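Local structure of xyloglucan-specific endo-beta-1,4-glucanase (Uncultured bacterium, 4W88) at residues Y225-F230 with K246-W251; Y238-G243 with T280-R285; T270-Q275 with V299-W304. The protein hydrolyses internal beta-1,4 linkages in the glucan backbone of xyloglucan, as a family 5 glycoside hydrolase that degrades plant cell walls. The protein carries 1 engineered substitution. One frame throughout, in Å; residues are numbered along the deposited sequence.

Overall arrangement
All three contacts lie in the last third of a (beta/alpha)8 barrel. Contacts 1 and 3 both reach the sugar site, whereas contact 2 lies furthest from the chain centre. Contact 3, the innermost, joins the seventh and eighth strands and carries Glu-271, whose side chain is about 4 Å from a bound glucose. Contact 1, with Tyr-225 and Tyr-228 at the sugar, is centred about 13 Å from it; Tyr-225 OH lies 2.7 Å from Glu-271 OE1. Contact 2 is at the surface, its centre about 12 Å from that of contact 1 and 16 Å from that of contact 3. Phe-229 O sits 2.8 Å from Tyr-238 N between contacts 1 and 2, and Ile-283 packs on the 270-275 segment, CD1 3.6 Å from Gln-275 O.

Contact 1 of 3, residues Y225-F230 with K246-W251; sequences YTPYFF and KNDITW. With BGC (beta-D-glucopyranose), chain C.
Thr-226 and Pro-227, joined by a cis peptide bond, lean on one side of the helix at Asp-248 and Ile-249; between 225-230 and 246-251 the contact is van der Waals throughout. The Thr-226 methyl does the touching: CG2 stands anti to the backbone N (OG1 chi1 -54°) and comes within 3.7 Å of Asp-248 O. The same rotamer leaves OG1 beside the backbone N, where it makes the polar tie to this helix one residue beyond the segment, at Gln-252 OE1. The carbonyl of Thr-226 faces Ile-249, with CG1 3.6 Å from Thr-226 O; that oxygen is gripped by Trp-286 NE1 of helix 280-295. Next along, Pro-227 and Asp-248 meet at about a right angle, the pyrrolidine CB lying 3.7 Å from Asp-248 OD2. Pro-227 CD reaches Ile-249 CG1 more loosely, at 4.3 Å.

Pro-227 occupies the N-cap position of the short helix that follows, and its carbonyl receives Phe-230 N at 3.0 Å. This turn sends Tyr-228 the other way, off toward the sugar. There a glucose lies over one face of the phenol ring, its C3 3.6 Å above the plane and displaced toward the rim. The closest approach is Tyr-228 CE1 to the glucose O4, also 3.6 Å. Tyr-232 meets the Tyr-228 ring as well, and Tyr-225 and Tyr-232 meet edge-to-face. A loop following the sixth strand of a TIM barrel, backed by the helix after it and presenting tyrosines to a glycan, is the kind of aromatic sugar platform found along the substrate clefts of GH5 glucanases.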
loop_
_atom_site.group_PDB
_atom_site.type_symbol
_atom_site.label_atom_id
_atom_site.label_comp_id
_atom_site.label_asym_id
_atom_site.label_seq_id
_atom_site.Cartn_x
_atom_site.Cartn_y
_atom_site.Cartn_z
ATOM N N TYR A 225 8.671 -7.210 -0.640
ATOM C CA TYR A 225 8.631 -8.292 -1.665
ATOM C C TYR A 225 9.887 -9.177 -1.581
ATOM O O TYR A 225 10.700 -9.246 -2.535
ATOM C CB TYR A 225 8.568 -7.665 -3.038
ATOM C CG TYR A 225 7.281 -6.908 -3.408
ATOM C CD1 TYR A 225 7.108 -5.518 -3.137
ATOM C CD2 TYR A 225 6.298 -7.531 -4.165
ATOM C CE1 TYR A 225 5.955 -4.851 -3.553
ATOM C CE2 TYR A 225 5.163 -6.858 -4.618
ATOM C CZ TYR A 225 5.012 -5.478 -4.331
ATOM O OH TYR A 225 3.902 -4.851 -4.808
ATOM N N THR A 226 10.029 -9.832 -0.450
ATOM C CA THR A 226 11.310 -10.398 -0.034
ATOM C C THR A 226 11.301 -11.920 -0.158
ATOM O O THR A 226 10.369 -12.602 0.335
ATOM C CB THR A 226 11.546 -10.014 1.406
ATOM O OG1 THR A 226 11.436 -8.581 1.512
ATOM C CG2 THR A 226 12.888 -10.477 1.886
ATOM N N PRO A 227 12.346 -12.480 -0.772
ATOM C CA PRO A 227 13.512 -11.786 -1.396
ATOM C C PRO A 227 13.185 -11.342 -2.826
ATOM O O PRO A 227 12.436 -12.007 -3.566
ATOM C CB PRO A 227 14.592 -12.910 -1.500
ATOM C CG PRO A 227 14.021 -14.086 -0.855
ATOM C CD PRO A 227 12.521 -13.943 -0.776
ATOM N N TYR A 228 13.763 -10.208 -3.214
ATOM C CA TYR A 228 13.576 -9.601 -4.490
ATOM C C TYR A 228 13.837 -10.544 -5.637
ATOM O O TYR A 228 13.099 -10.606 -6.614
ATOM C CB TYR A 228 14.473 -8.355 -4.575
ATOM C CG TYR A 228 14.465 -7.690 -5.917
ATOM C CD1 TYR A 228 13.410 -6.929 -6.306
ATOM C CD2 TYR A 228 15.535 -7.794 -6.787
ATOM C CE1 TYR A 228 13.361 -6.333 -7.539
ATOM C CE2 TYR A 228 15.505 -7.173 -8.003
ATOM C CZ TYR A 228 14.399 -6.457 -8.373
ATOM O OH TYR A 228 14.339 -5.789 -9.554
ATOM N N PHE A 229 14.887 -11.325 -5.505
ATOM C CA PHE A 229 15.242 -12.261 -6.615
ATOM C C PHE A 229 14.277 -13.418 -6.824
ATOM O O PHE A 229 14.268 -14.049 -7.916
ATOM C CB PHE A 229 16.657 -12.772 -6.452
ATOM C CG PHE A 229 17.720 -11.765 -6.854
ATOM C CD1 PHE A 229 17.491 -10.842 -7.865
ATOM C CD2 PHE A 229 18.968 -11.814 -6.296
ATOM C CE1 PHE A 229 18.457 -9.922 -8.241
ATOM C CE2 PHE A 229 19.955 -10.912 -6.693
ATOM C CZ PHE A 229 19.689 -9.970 -7.676
ATOM N N PHE A 230 13.470 -13.715 -5.809
ATOM C CA PHE A 230 12.389 -14.666 -6.001
ATOM C C PHE A 230 11.135 -14.006 -6.574
ATOM O O PHE A 230 10.453 -14.574 -7.427
ATOM C CB PHE A 230 12.047 -15.368 -4.695
ATOM C CG PHE A 230 10.925 -16.341 -4.850
ATOM C CD1 PHE A 230 11.107 -17.518 -5.560
ATOM C CD2 PHE A 230 9.704 -16.095 -4.312
ATOM C CE1 PHE A 230 10.040 -18.398 -5.735
ATOM C CE2 PHE A 230 8.655 -16.970 -4.489
ATOM C CZ PHE A 230 8.817 -18.105 -5.212
ATOM N N LYS A 246 15.072 -18.412 3.197
ATOM C CA LYS A 246 14.135 -17.899 4.222
ATOM C C LYS A 246 14.838 -16.876 5.134
ATOM O O LYS A 246 14.207 -15.928 5.659
ATOM C CB LYS A 246 13.487 -19.016 5.053
ATOM C CG LYS A 246 12.515 -18.491 6.104
ATOM C CD LYS A 246 11.860 -19.621 6.887
ATOM C CE LYS A 246 10.716 -19.150 7.761
ATOM N NZ LYS A 246 10.083 -20.348 8.356
ATOM N N ASN A 247 16.127 -17.093 5.348
ATOM C CA ASN A 247 16.965 -16.116 6.107
ATOM C C ASN A 247 16.833 -14.652 5.618
ATOM O O ASN A 247 16.940 -13.723 6.431
ATOM C CB ASN A 247 18.443 -16.565 6.117
ATOM C CG ASN A 247 18.895 -17.076 4.730
ATOM O OD1 ASN A 247 19.098 -16.292 3.775
ATOM N ND2 ASN A 247 18.969 -18.403 4.594
ATOM N N ASP A 248 16.638 -14.451 4.316
ATOM C CA ASP A 248 16.447 -13.094 3.798
ATOM C C ASP A 248 15.183 -12.490 4.411
ATOM O O ASP A 248 15.128 -11.262 4.728
ATOM C CB ASP A 248 16.341 -13.080 2.283
ATOM C CG ASP A 248 17.690 -13.313 1.592
ATOM O OD1 ASP A 248 18.719 -13.575 2.205
ATOM O OD2 ASP A 248 17.720 -13.238 0.383
ATOM N N ILE A 249 14.138 -13.325 4.509
ATOM C CA ILE A 249 12.880 -12.885 5.093
ATOM C C ILE A 249 13.060 -12.597 6.590
ATOM O O ILE A 249 12.687 -11.526 7.094
ATOM C CB ILE A 249 11.793 -13.910 4.907
ATOM C CG1 ILE A 249 11.483 -14.134 3.431
ATOM C CG2 ILE A 249 10.532 -13.454 5.597
ATOM C CD1 ILE A 249 10.596 -15.378 3.133
ATOM N N THR A 250 13.675 -13.561 7.270
ATOM C CA THR A 250 13.926 -13.487 8.723
ATOM C C THR A 250 14.739 -12.297 9.178
ATOM O O THR A 250 14.374 -11.626 10.158
ATOM C CB THR A 250 14.551 -14.802 9.205
ATOM O OG1 THR A 250 13.687 -15.870 8.808
ATOM C CG2 THR A 250 14.670 -14.822 10.705
ATOM N N TRP A 251 15.849 -12.055 8.503
ATOM C CA TRP A 251 16.807 -10.971 8.850
ATOM C C TRP A 251 16.101 -9.649 8.748
ATOM O O TRP A 251 16.200 -8.820 9.652
ATOM C CB TRP A 251 17.923 -11.043 7.798
ATOM C CG TRP A 251 19.251 -10.455 8.042
ATOM C CD1 TRP A 251 19.556 -9.309 8.723
ATOM C CD2 TRP A 251 20.518 -10.954 7.506
ATOM N NE1 TRP A 251 20.918 -9.082 8.679
ATOM C CE2 TRP A 251 21.533 -10.064 7.941
ATOM C CE3 TRP A 251 20.879 -12.067 6.715
ATOM C CZ2 TRP A 251 22.897 -10.248 7.613
ATOM C CZ3 TRP A 251 22.239 -12.243 6.379
ATOM C CH2 TRP A 251 23.227 -11.338 6.841
HETATM C C2 BGC C . 16.331 -3.358 -5.998
HETATM C C3 BGC C . 14.891 -3.671 -5.483
HETATM C C4 BGC C . 14.084 -2.614 -6.203
HETATM C C5 BGC C . 14.781 -2.546 -7.586
HETATM C C6 BGC C . 14.415 -1.326 -8.440
HETATM C C1 BGC C . 16.783 -3.763 -7.425
HETATM O O1 BGC C . 18.214 -3.826 -7.982
HETATM O O2 BGC C . 17.146 -4.136 -5.255
HETATM O O3 BGC C . 14.820 -3.669 -4.060
HETATM O O4 BGC C . 12.885 -2.876 -6.865
HETATM O O5 BGC C . 16.186 -2.614 -7.889
HETATM O O6 BGC C . 13.697 -1.795 -9.609
#

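Contact 2 of 3, residues Y238-G243 with T280-R285; sequences YSVWNG and TEDIVR
Two straight hydrogen bonds tie Trp-241 to the first turns of helix 280-295 through its backbone. Trp-241 N gives its proton to Asp-282 OD1 at 2.8 Å, arriving from above the carboxylate plane. In return Trp-241 O accepts from Arg-285 NE, also at 2.8 Å; the donor sits almost exactly on the extension of the carbonyl bond (176°), and the oxygen lies in the guanidinium plane. A bend at chi3 of Arg-285 (-78°) brings the group round to do this. The charges pair within the helix: Arg-285 NH2 forms a salt bridge with Asp-282 OD1 at 3.0 Å, approaching the face opposite to the one used by Trp-241 N. A water extends the network, donating to Asp-282 OD2 and hydrogen-bonded to Ser-239 OG. Trp-241 supplies most of the packing: its CB lies 3.4 Å from Asp-282 O and CD1 of the indole 3.7 Å from Arg-285 CB, while NE1 goes on to Asp-289 and the ring meets Trp-286 edge-to-face. With OD1 held by two donors and the guanidinium by two acceptors, both charged ends are probably restrained in rotation, and this loop on the barrel's rim is fastened by polar bonds to its backbone as well as by the buried Trp-241 side chain.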
loop_
_atom_site.group_PDB
_atom_site.type_symbol
_atom_site.label_atom_id
_atom_site.label_comp_id
_atom_site.label_asym_id
_atom_site.label_seq_id
_atom_site.Cartn_x
_atom_site.Cartn_y
_atom_site.Cartn_z
ATOM N N TYR A 238 15.398 -16.077 -9.507
ATOM C CA TYR A 238 15.168 -17.515 -9.557
ATOM C C TYR A 238 13.684 -17.762 -9.275
ATOM O O TYR A 238 12.981 -16.887 -8.726
ATOM C CB TYR A 238 16.069 -18.218 -8.516
ATOM C CG TYR A 238 16.009 -17.635 -7.149
ATOM C CD1 TYR A 238 16.863 -16.604 -6.737
ATOM C CD2 TYR A 238 15.107 -18.110 -6.241
ATOM C CE1 TYR A 238 16.798 -16.070 -5.445
ATOM C CE2 TYR A 238 15.035 -17.581 -4.947
ATOM C CZ TYR A 238 15.853 -16.544 -4.557
ATOM O OH TYR A 238 15.755 -16.005 -3.294
ATOM N N SER A 239 13.190 -18.956 -9.627
ATOM C CA SER A 239 11.832 -19.347 -9.418
ATOM C C SER A 239 11.596 -20.471 -8.457
ATOM O O SER A 239 10.443 -20.871 -8.250
ATOM C CB SER A 239 11.217 -19.688 -10.742
ATOM O OG SER A 239 11.765 -20.913 -11.280
ATOM N N VAL A 240 12.667 -21.025 -7.897
ATOM C CA VAL A 240 12.561 -22.126 -6.973
ATOM C C VAL A 240 12.540 -21.618 -5.548
ATOM O O VAL A 240 13.299 -20.767 -5.173
ATOM C CB VAL A 240 13.756 -23.075 -7.168
ATOM C CG1 VAL A 240 13.764 -24.202 -6.137
ATOM C CG2 VAL A 240 13.793 -23.576 -8.593
ATOM N N TRP A 241 11.696 -22.218 -4.728
ATOM C CA TRP A 241 11.633 -21.908 -3.317
ATOM C C TRP A 241 11.733 -23.167 -2.520
ATOM O O TRP A 241 10.744 -23.950 -2.408
ATOM C CB TRP A 241 10.378 -21.089 -2.933
ATOM C CG TRP A 241 10.515 -20.569 -1.559
ATOM C CD1 TRP A 241 10.088 -21.151 -0.398
ATOM C CD2 TRP A 241 11.271 -19.428 -1.179
ATOM N NE1 TRP A 241 10.509 -20.408 0.695
ATOM C CE2 TRP A 241 11.217 -19.329 0.231
ATOM C CE3 TRP A 241 11.987 -18.474 -1.901
ATOM C CZ2 TRP A 241 11.840 -18.329 0.919
ATOM C CZ3 TRP A 241 12.562 -17.434 -1.207
ATOM C CH2 TRP A 241 12.536 -17.391 0.184
ATOM N N ASN A 242 12.935 -23.410 -1.973
ATOM C CA ASN A 242 13.089 -24.535 -1.094
ATOM C C ASN A 242 13.366 -24.215 0.345
ATOM O O ASN A 242 13.626 -25.127 1.089
ATOM C CB ASN A 242 14.211 -25.456 -1.619
ATOM C CG ASN A 242 15.594 -24.820 -1.482
ATOM O OD1 ASN A 242 15.757 -23.745 -0.946
ATOM N ND2 ASN A 242 16.603 -25.526 -1.937
ATOM N N GLY A 243 13.276 -22.965 0.759
ATOM C CA GLY A 243 13.547 -22.630 2.125
ATOM C C GLY A 243 14.883 -22.050 2.381
ATOM O O GLY A 243 15.070 -21.402 3.427
ATOM N N THR A 280 3.996 -22.513 -9.478
ATOM C CA THR A 280 2.945 -22.514 -8.482
ATOM C C THR A 280 3.368 -23.075 -7.141
ATOM O O THR A 280 3.160 -22.469 -6.081
ATOM C CB THR A 280 1.777 -23.350 -8.957
ATOM O OG1 THR A 280 1.206 -22.724 -10.097
ATOM C CG2 THR A 280 0.701 -23.414 -7.856
ATOM N N GLU A 281 3.939 -24.275 -7.176
ATOM C CA GLU A 281 4.333 -24.945 -5.899
ATOM C C GLU A 281 5.393 -24.146 -5.115
ATOM O O GLU A 281 5.433 -24.140 -3.877
ATOM C CB GLU A 281 4.870 -26.355 -6.176
ATOM C CG GLU A 281 3.809 -27.253 -6.768
ATOM C CD GLU A 281 4.017 -27.416 -8.273
ATOM O OE1 GLU A 281 4.257 -28.654 -8.692
ATOM O OE2 GLU A 281 3.912 -26.329 -9.020
ATOM N N ASP A 282 6.310 -23.490 -5.843
ATOM C CA ASP A 282 7.298 -22.659 -5.179
ATOM C C ASP A 282 6.697 -21.415 -4.526
ATOM O O ASP A 282 7.055 -21.057 -3.399
ATOM C CB ASP A 282 8.390 -22.226 -6.184
ATOM C CG ASP A 282 9.075 -23.400 -6.791
ATOM O OD1 ASP A 282 9.923 -23.981 -6.091
ATOM O OD2 ASP A 282 8.758 -23.780 -7.928
ATOM N N ILE A 283 5.795 -20.782 -5.243
ATOM C CA ILE A 283 5.114 -19.642 -4.643
ATOM C C ILE A 283 4.299 -20.051 -3.401
ATOM O O ILE A 283 4.337 -19.335 -2.397
ATOM C CB ILE A 283 4.279 -18.851 -5.672
ATOM C CG1 ILE A 283 5.203 -18.212 -6.717
ATOM C CG2 ILE A 283 3.381 -17.848 -4.967
ATOM C CD1 ILE A 283 4.494 -17.550 -7.881
ATOM N N VAL A 284 3.545 -21.166 -3.480
ATOM C CA VAL A 284 2.892 -21.665 -2.285
ATOM C C VAL A 284 3.840 -21.830 -1.101
ATOM O O VAL A 284 3.495 -21.449 0.039
ATOM C CB VAL A 284 2.109 -22.957 -2.607
ATOM C CG1 VAL A 284 1.548 -23.613 -1.328
ATOM C CG2 VAL A 284 0.982 -22.626 -3.634
ATOM N N ARG A 285 5.009 -22.450 -1.315
ATOM C CA ARG A 285 5.986 -22.580 -0.247
ATOM C C ARG A 285 6.513 -21.233 0.271
ATOM O O ARG A 285 6.666 -21.026 1.493
ATOM C CB ARG A 285 7.159 -23.458 -0.710
ATOM C CG ARG A 285 6.785 -24.931 -0.868
ATOM C CD ARG A 285 8.026 -25.823 -0.971
ATOM N NE ARG A 285 8.566 -25.716 -2.330
ATOM C CZ ARG A 285 8.155 -26.413 -3.383
ATOM N NH1 ARG A 285 7.208 -27.303 -3.284
ATOM N NH2 ARG A 285 8.702 -26.204 -4.564
HETATM O O HOH W 1 10.402 -23.226 -10.389
#

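Contact 3 of 3, residues T270-Q275 with V299-W304; sequences TETGAQ and VKCFIW
With CG anti to the carbonyl carbon (chi1 -70°) and the chain extended beyond it, Glu-271 runs out beside Trp-304, whose CG lies anti to its backbone N (chi1 -176°). Both point the same way, carboxylate and ring planes 29° apart. Glu-271 OE1 lies over the indole face, 3.8 Å above it and offset toward the rim, and CD comes within 3.7 Å of Trp-304 CE3. The indole touches the group without bonding it; the carboxylate is oriented by Tyr-225 OH on OE1 and Arg-59 on OE2. OE2 also hydrogen-bonds a bound Tris, probably from the crystallisation liquor.

Across the strands, Thr-272 O accepts Trp-304 N at 2.8 Å in a straight bond, with Ile-303 CA giving a CH···O contact to the same oxygen. The return bond, Thr-272 N to Phe-302 O at 3.2 Å, is bent and weak, and that carbonyl also takes a CH···O contact from Glu-271 CA. Thr-272 turns the other way from Glu-271, its methyl meeting Ile-303 CD1 at 3.6 Å and Cys-301 CB at 4.1 Å, while OG1 bonds Thr-224 O on the neighbouring sixth-strand side. Helix 280-295 covers this flank through Trp-286 and Tyr-290.

The two strands are successive members of a beta-alpha-beta unit. Glu-271 sits at the C-terminal end of the seventh, where GH5 enzymes place their nucleophile, consistent with that role here; a flat indole beside the carboxylate and separate polar partners on each oxygen would hold it in a defined orientation toward the sugar.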
loop_
_atom_site.group_PDB
_atom_site.type_symbol
_atom_site.label_atom_id
_atom_site.label_comp_id
_atom_site.label_asym_id
_atom_site.label_seq_id
_atom_site.Cartn_x
_atom_site.Cartn_y
_atom_site.Cartn_z
ATOM N N THR A 270 1.842 -3.104 3.258
ATOM C CA THR A 270 0.811 -2.693 2.370
ATOM C C THR A 270 0.983 -3.177 0.951
ATOM O O THR A 270 0.046 -3.045 0.139
ATOM C CB THR A 270 0.517 -1.170 2.455
ATOM O OG1 THR A 270 1.700 -0.413 2.123
ATOM C CG2 THR A 270 0.030 -0.814 3.861
ATOM N N GLU A 271 2.158 -3.745 0.641
ATOM C CA GLU A 271 2.349 -4.486 -0.628
ATOM C C GLU A 271 3.398 -5.581 -0.421
ATOM O O GLU A 271 4.425 -5.387 0.232
ATOM C CB GLU A 271 2.850 -3.605 -1.776
ATOM C CG GLU A 271 1.902 -2.574 -2.350
ATOM C CD GLU A 271 2.526 -1.765 -3.440
ATOM O OE1 GLU A 271 3.452 -2.308 -4.141
ATOM O OE2 GLU A 271 2.060 -0.629 -3.697
ATOM N N THR A 272 3.067 -6.741 -0.978
ATOM C CA THR A 272 3.977 -7.842 -1.204
ATOM C C THR A 272 3.322 -8.759 -2.245
ATOM O O THR A 272 2.201 -8.513 -2.727
ATOM C CB THR A 272 4.293 -8.587 0.106
ATOM O OG1 THR A 272 5.391 -9.536 -0.114
ATOM C CG2 THR A 272 3.062 -9.279 0.644
ATOM N N GLY A 273 4.037 -9.814 -2.628
ATOM C CA GLY A 273 3.556 -10.747 -3.649
ATOM C C GLY A 273 4.739 -11.331 -4.414
ATOM O O GLY A 273 5.884 -10.938 -4.181
ATOM N N ALA A 274 4.480 -12.302 -5.305
ATOM C CA ALA A 274 5.516 -12.918 -6.110
ATOM C C ALA A 274 5.028 -13.043 -7.537
ATOM O O ALA A 274 3.957 -13.503 -7.770
ATOM C CB ALA A 274 5.794 -14.283 -5.517
ATOM N N GLN A 275 5.826 -12.600 -8.481
ATOM C CA GLN A 275 5.449 -12.724 -9.847
ATOM C C GLN A 275 5.409 -14.205 -10.237
ATOM O O GLN A 275 6.226 -15.030 -9.791
ATOM C CB GLN A 275 6.413 -11.969 -10.784
ATOM C CG GLN A 275 6.340 -10.473 -10.621
ATOM C CD GLN A 275 7.368 -9.708 -11.419
ATOM O OE1 GLN A 275 7.689 -10.054 -12.566
ATOM N NE2 GLN A 275 7.894 -8.644 -10.818
ATOM N N VAL A 299 1.066 -9.567 12.209
ATOM C CA VAL A 299 1.221 -8.478 11.228
ATOM C C VAL A 299 0.479 -8.867 9.965
ATOM O O VAL A 299 0.591 -10.006 9.482
ATOM C CB VAL A 299 2.721 -8.209 10.953
ATOM C CG1 VAL A 299 2.920 -7.176 9.852
ATOM C CG2 VAL A 299 3.408 -7.771 12.237
ATOM N N LYS A 300 -0.282 -7.923 9.436
ATOM C CA LYS A 300 -1.105 -8.143 8.254
ATOM C C LYS A 300 -0.405 -7.635 6.988
ATOM O O LYS A 300 0.428 -6.688 7.060
ATOM C CB LYS A 300 -2.455 -7.464 8.435
ATOM C CG LYS A 300 -3.158 -7.829 9.750
ATOM C CD LYS A 300 -3.476 -9.336 9.808
ATOM C CE LYS A 300 -4.125 -9.681 11.133
ATOM N NZ LYS A 300 -4.339 -11.127 11.099
ATOM N N CYS A 301 -0.746 -8.257 5.865
ATOM C CA CYS A 301 -0.220 -7.828 4.594
ATOM C C CYS A 301 -1.341 -7.712 3.579
ATOM O O CYS A 301 -2.431 -8.324 3.712
ATOM C CB CYS A 301 0.878 -8.799 4.080
ATOM S SG CYS A 301 0.388 -10.460 3.704
ATOM N N PHE A 302 -1.020 -6.938 2.536
ATOM C CA PHE A 302 -1.874 -6.730 1.388
ATOM C C PHE A 302 -1.130 -7.134 0.122
ATOM O O PHE A 302 -0.045 -6.606 -0.168
ATOM C CB PHE A 302 -2.281 -5.246 1.280
ATOM C CG PHE A 302 -3.233 -4.748 2.327
ATOM C CD1 PHE A 302 -2.845 -4.652 3.674
ATOM C CD2 PHE A 302 -4.529 -4.382 1.996
ATOM C CE1 PHE A 302 -3.735 -4.206 4.643
ATOM C CE2 PHE A 302 -5.407 -3.944 2.981
ATOM C CZ PHE A 302 -5.040 -3.886 4.290
ATOM N N ILE A 303 -1.717 -8.025 -0.662
ATOM C CA ILE A 303 -1.038 -8.591 -1.839
ATOM C C ILE A 303 -1.262 -7.678 -3.043
ATOM O O ILE A 303 -2.383 -7.224 -3.295
ATOM C CB ILE A 303 -1.573 -10.040 -2.116
ATOM C CG1 ILE A 303 -1.493 -10.901 -0.880
ATOM C CG2 ILE A 303 -0.842 -10.635 -3.309
ATOM C CD1 ILE A 303 -0.088 -10.890 -0.200
ATOM N N TRP A 304 -0.183 -7.373 -3.775
ATOM C CA TRP A 304 -0.282 -6.594 -4.983
ATOM C C TRP A 304 -0.896 -7.401 -6.170
ATOM O O TRP A 304 -0.396 -8.491 -6.515
ATOM C CB TRP A 304 1.097 -6.087 -5.389
ATOM C CG TRP A 304 0.973 -5.195 -6.597
ATOM C CD1 TRP A 304 1.413 -5.438 -7.880
ATOM C CD2 TRP A 304 0.423 -3.860 -6.591
ATOM N NE1 TRP A 304 1.095 -4.366 -8.685
ATOM C CE2 TRP A 304 0.522 -3.368 -7.913
ATOM C CE3 TRP A 304 -0.144 -3.066 -5.604
ATOM C CZ2 TRP A 304 0.031 -2.101 -8.275
ATOM C CZ3 TRP A 304 -0.575 -1.837 -5.938
ATOM C CH2 TRP A 304 -0.497 -1.355 -7.242
#